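Local coordinates for protein glycoside transferase (Listeria monocytogenes, PDB 6R2M) that is a glycoside hydrolase that probably acts on exopolysaccharide outside the cell, at residues K13-T18 with N64-F69. Sequence-based numbering, arbitrary orientation.
Sequences KETTPT and NDSKTF
T15 sets its hydroxyl against the turn N64-S66, where a Schellman motif ends helix 50-62 and D65 N-caps helix 66-79. The extended segment 13-18, which leads to helix 21-29, runs over this helix-to-helix corner. The tight part centres on T15 OG1. It donates to N64 O at 2.6 Å. It also accepts from S66 N at 2.9 Å, in a fairly straight bond of 161°. The hydroxyl comes to N64 O well out of the plane of its carbonyl. A chi1 of 59° tucks OG1 between N and C of its own backbone, facing the turn. Two bonds thus fix the rotation of this hydroxyl, and one of them occupies an N-H in the first turn of helix 66-79. S66 answers with its own hydroxyl, OG donating to K13 O at 2.9 Å. N64, the C-prime residue with positive phi, reaches back across T15. Its ND2 passes T15 CB and meets T16 O at 3.0 Å from above the carbonyl plane, in a bent bond of 140°. F117 packs against T15, N64 and S66. P17 lays CG on the carboxylate of D65, 3.7 Å from D65 CG. That carboxylate is well occupied: OD1 accepts from T68 N, while OD2 takes T68 OG1 and Q23 NE2. The solvent side is looser. E14 and K67 run side by side, pointing the same way, but E14 OE2 comes no nearer than 4.0 Å to K67 CD. K67 NZ bends instead to a salt bridge with E71. One water links the two segments, donating to T15 O and D65 OD1 and accepting from K67 N at 3.1 Å.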
ATOM      1  N   LYS A  13     -12.732  -7.902  22.211  1.00 16.91           N
ATOM      2  CA  LYS A  13     -14.163  -8.171  22.252  1.00 15.78           C
ATOM      3  C   LYS A  13     -14.675  -8.349  20.825  1.00 19.42           C
ATOM      4  O   LYS A  13     -14.273  -7.621  19.916  1.00 15.24           O
ATOM      5  CB  LYS A  13     -14.894  -7.026  22.962  1.00 17.44           C
ATOM      6  CG  LYS A  13     -16.395  -7.245  23.192  1.00 24.49           C
ATOM      7  CD  LYS A  13     -16.721  -8.715  23.420  1.00 27.70           C
ATOM      8  CE  LYS A  13     -17.951  -8.925  24.292  1.00 37.36           C
ATOM      9  NZ  LYS A  13     -17.832  -8.308  25.640  1.00 35.96           N
ATOM     10  N   GLU A  14     -15.522  -9.356  20.617  1.00 15.66           N
ATOM     11  CA  GLU A  14     -16.020  -9.631  19.276  1.00 16.62           C
ATOM     12  C   GLU A  14     -16.966  -8.523  18.832  1.00 17.06           C
ATOM     13  O   GLU A  14     -17.887  -8.144  19.564  1.00 20.31           O
ATOM     14  CB  GLU A  14     -16.728 -10.988  19.229  1.00 19.51           C
ATOM     15  CG  GLU A  14     -17.166 -11.409  17.823  1.00 25.68           C
ATOM     16  CD  GLU A  14     -17.301 -12.916  17.663  1.00 29.28           C
ATOM     17  OE1 GLU A  14     -16.632 -13.667  18.407  1.00 36.40           O
ATOM     18  OE2 GLU A  14     -18.061 -13.351  16.775  1.00 36.22           O
ATOM     19  N   THR A  15     -16.731  -7.998  17.635  1.00 15.20           N
ATOM     20  CA  THR A  15     -17.503  -6.900  17.077  1.00 12.58           C
ATOM     21  C   THR A  15     -18.400  -7.407  15.954  1.00 15.33           C
ATOM     22  O   THR A  15     -18.150  -8.463  15.368  1.00 17.34           O
ATOM     23  CB  THR A  15     -16.577  -5.807  16.531  1.00 13.11           C
ATOM     24  OG1 THR A  15     -15.735  -6.372  15.516  1.00 13.91           O
ATOM     25  CG2 THR A  15     -15.714  -5.219  17.637  1.00 13.40           C
ATOM     26  N   THR A  16     -19.429  -6.619  15.621  1.00 12.75           N
ATOM     27  CA  THR A  16     -20.319  -6.941  14.506  1.00 13.04           C
ATOM     28  C   THR A  16     -19.828  -6.273  13.227  1.00 12.50           C
ATOM     29  O   THR A  16     -19.919  -5.041  13.111  1.00 11.38           O
ATOM     30  CB  THR A  16     -21.739  -6.495  14.808  1.00 17.37           C
ATOM     31  OG1 THR A  16     -22.212  -7.170  15.977  1.00 17.09           O
ATOM     32  CG2 THR A  16     -22.666  -6.822  13.639  1.00 15.53           C
ATOM     33  N   PRO A  17     -19.342  -7.022  12.236  1.00 11.20           N
ATOM     34  CA  PRO A  17     -18.847  -6.391  11.010  1.00 10.69           C
ATOM     35  C   PRO A  17     -19.961  -5.699  10.236  1.00 12.32           C
ATOM     36  O   PRO A  17     -21.148  -6.019  10.375  1.00 11.87           O
ATOM     37  CB  PRO A  17     -18.271  -7.561  10.208  1.00 11.75           C
ATOM     38  CG  PRO A  17     -18.060  -8.653  11.212  1.00 15.18           C
ATOM     39  CD  PRO A  17     -19.133  -8.478  12.237  1.00 13.02           C
ATOM     40  N   THR A  18     -19.556  -4.712   9.426  1.00  8.91           N
ATOM     41  CA  THR A  18     -20.508  -4.077   8.517  1.00 12.68           C
ATOM     42  C   THR A  18     -20.886  -4.999   7.373  1.00 12.59           C
ATOM     43  O   THR A  18     -21.933  -4.807   6.750  1.00 11.70           O
ATOM     44  CB  THR A  18     -19.952  -2.785   7.931  1.00 16.13           C
ATOM     45  OG1 THR A  18     -18.793  -3.079   7.147  1.00 13.15           O
ATOM     46  CG2 THR A  18     -19.608  -1.792   9.010  1.00 14.93           C
ATOM     47  N   ASN A  64     -14.951  -3.373  10.659  1.00  8.57           N
ATOM     48  CA  ASN A  64     -15.266  -3.613  12.073  1.00  8.12           C
ATOM     49  C   ASN A  64     -15.327  -5.099  12.398  1.00  7.88           C
ATOM     50  O   ASN A  64     -16.248  -5.562  13.066  1.00  8.96           O
ATOM     51  CB  ASN A  64     -16.579  -2.927  12.482  1.00  7.28           C
ATOM     52  CG  ASN A  64     -16.777  -2.910  13.992  1.00  8.66           C
ATOM     53  OD1 ASN A  64     -15.833  -2.658  14.739  1.00 10.66           O
ATOM     54  ND2 ASN A  64     -17.990  -3.218  14.444  1.00  8.87           N
ATOM     55  N   ASP A  65     -14.352  -5.868  11.916  1.00  6.41           N
ATOM     56  CA  ASP A  65     -14.348  -7.320  12.121  1.00  7.93           C
ATOM     57  C   ASP A  65     -13.171  -7.719  13.013  1.00  7.80           C
ATOM     58  O   ASP A  65     -12.108  -8.128  12.543  1.00  8.17           O
ATOM     59  CB  ASP A  65     -14.317  -8.048  10.774  1.00  7.70           C
ATOM     60  CG  ASP A  65     -14.469  -9.558  10.920  1.00 11.88           C
ATOM     61  OD1 ASP A  65     -14.504 -10.065  12.063  1.00 11.32           O
ATOM     62  OD2 ASP A  65     -14.546 -10.245   9.879  1.00 11.27           O
ATOM     63  N   SER A  66     -13.382  -7.634  14.329  1.00  8.49           N
ATOM     64  CA  SER A  66     -12.269  -7.898  15.236  1.00  6.28           C
ATOM     65  C   SER A  66     -11.850  -9.359  15.229  1.00  9.08           C
ATOM     66  O   SER A  66     -10.659  -9.661  15.395  1.00 10.09           O
ATOM     67  CB  SER A  66     -12.638  -7.453  16.648  1.00 10.46           C
ATOM     68  OG  SER A  66     -13.528  -8.404  17.193  1.00  9.56           O
ATOM     69  N   LYS A  67     -12.803 -10.271  15.061  1.00  7.62           N
ATOM     70  CA  LYS A  67     -12.460 -11.689  15.088  1.00  8.56           C
ATOM     71  C   LYS A  67     -11.545 -12.067  13.931  1.00 10.17           C
ATOM     72  O   LYS A  67     -10.505 -12.715  14.131  1.00  9.56           O
ATOM     73  CB  LYS A  67     -13.723 -12.542  15.060  1.00 10.67           C
ATOM     74  CG  LYS A  67     -13.468 -14.013  14.832  1.00 14.18           C
ATOM     75  CD  LYS A  67     -14.775 -14.790  14.920  1.00 17.65           C
ATOM     76  CE  LYS A  67     -14.584 -16.249  14.537  1.00 23.19           C
ATOM     77  NZ  LYS A  67     -14.207 -16.389  13.102  1.00 33.12           N
ATOM     78  N   THR A  68     -11.903 -11.667  12.709  1.00  8.26           N
ATOM     79  CA  THR A  68     -11.031 -11.988  11.582  1.00  7.66           C
ATOM     80  C   THR A  68      -9.719 -11.207  11.665  1.00  8.70           C
ATOM     81  O   THR A  68      -8.669 -11.735  11.297  1.00  8.61           O
ATOM     82  CB  THR A  68     -11.754 -11.743  10.249  1.00  7.84           C
ATOM     83  OG1 THR A  68     -13.051 -12.360  10.295  1.00 10.80           O
ATOM     84  CG2 THR A  68     -10.963 -12.366   9.065  1.00  7.64           C
ATOM     85  N   PHE A  69      -9.748  -9.981  12.192  1.00  7.88           N
ATOM     86  CA  PHE A  69      -8.514  -9.221  12.367  1.00  6.82           C
ATOM     87  C   PHE A  69      -7.537  -9.971  13.273  1.00  8.57           C
ATOM     88  O   PHE A  69      -6.347 -10.085  12.959  1.00  6.63           O
ATOM     89  CB  PHE A  69      -8.820  -7.823  12.929  1.00  6.24           C
ATOM     90  CG  PHE A  69      -7.615  -6.930  12.977  1.00  4.91           C
ATOM     91  CD1 PHE A  69      -6.791  -6.936  14.089  1.00  6.45           C
ATOM     92  CD2 PHE A  69      -7.264  -6.134  11.886  1.00  6.80           C
ATOM     93  CE1 PHE A  69      -5.657  -6.140  14.137  1.00  5.05           C
ATOM     94  CE2 PHE A  69      -6.117  -5.341  11.919  1.00  5.96           C
ATOM     95  CZ  PHE A  69      -5.310  -5.344  13.047  1.00  7.16           C
TER
HETATM   96  O   HOH W   1     -15.875  -9.777  14.662  1.00 11.66           O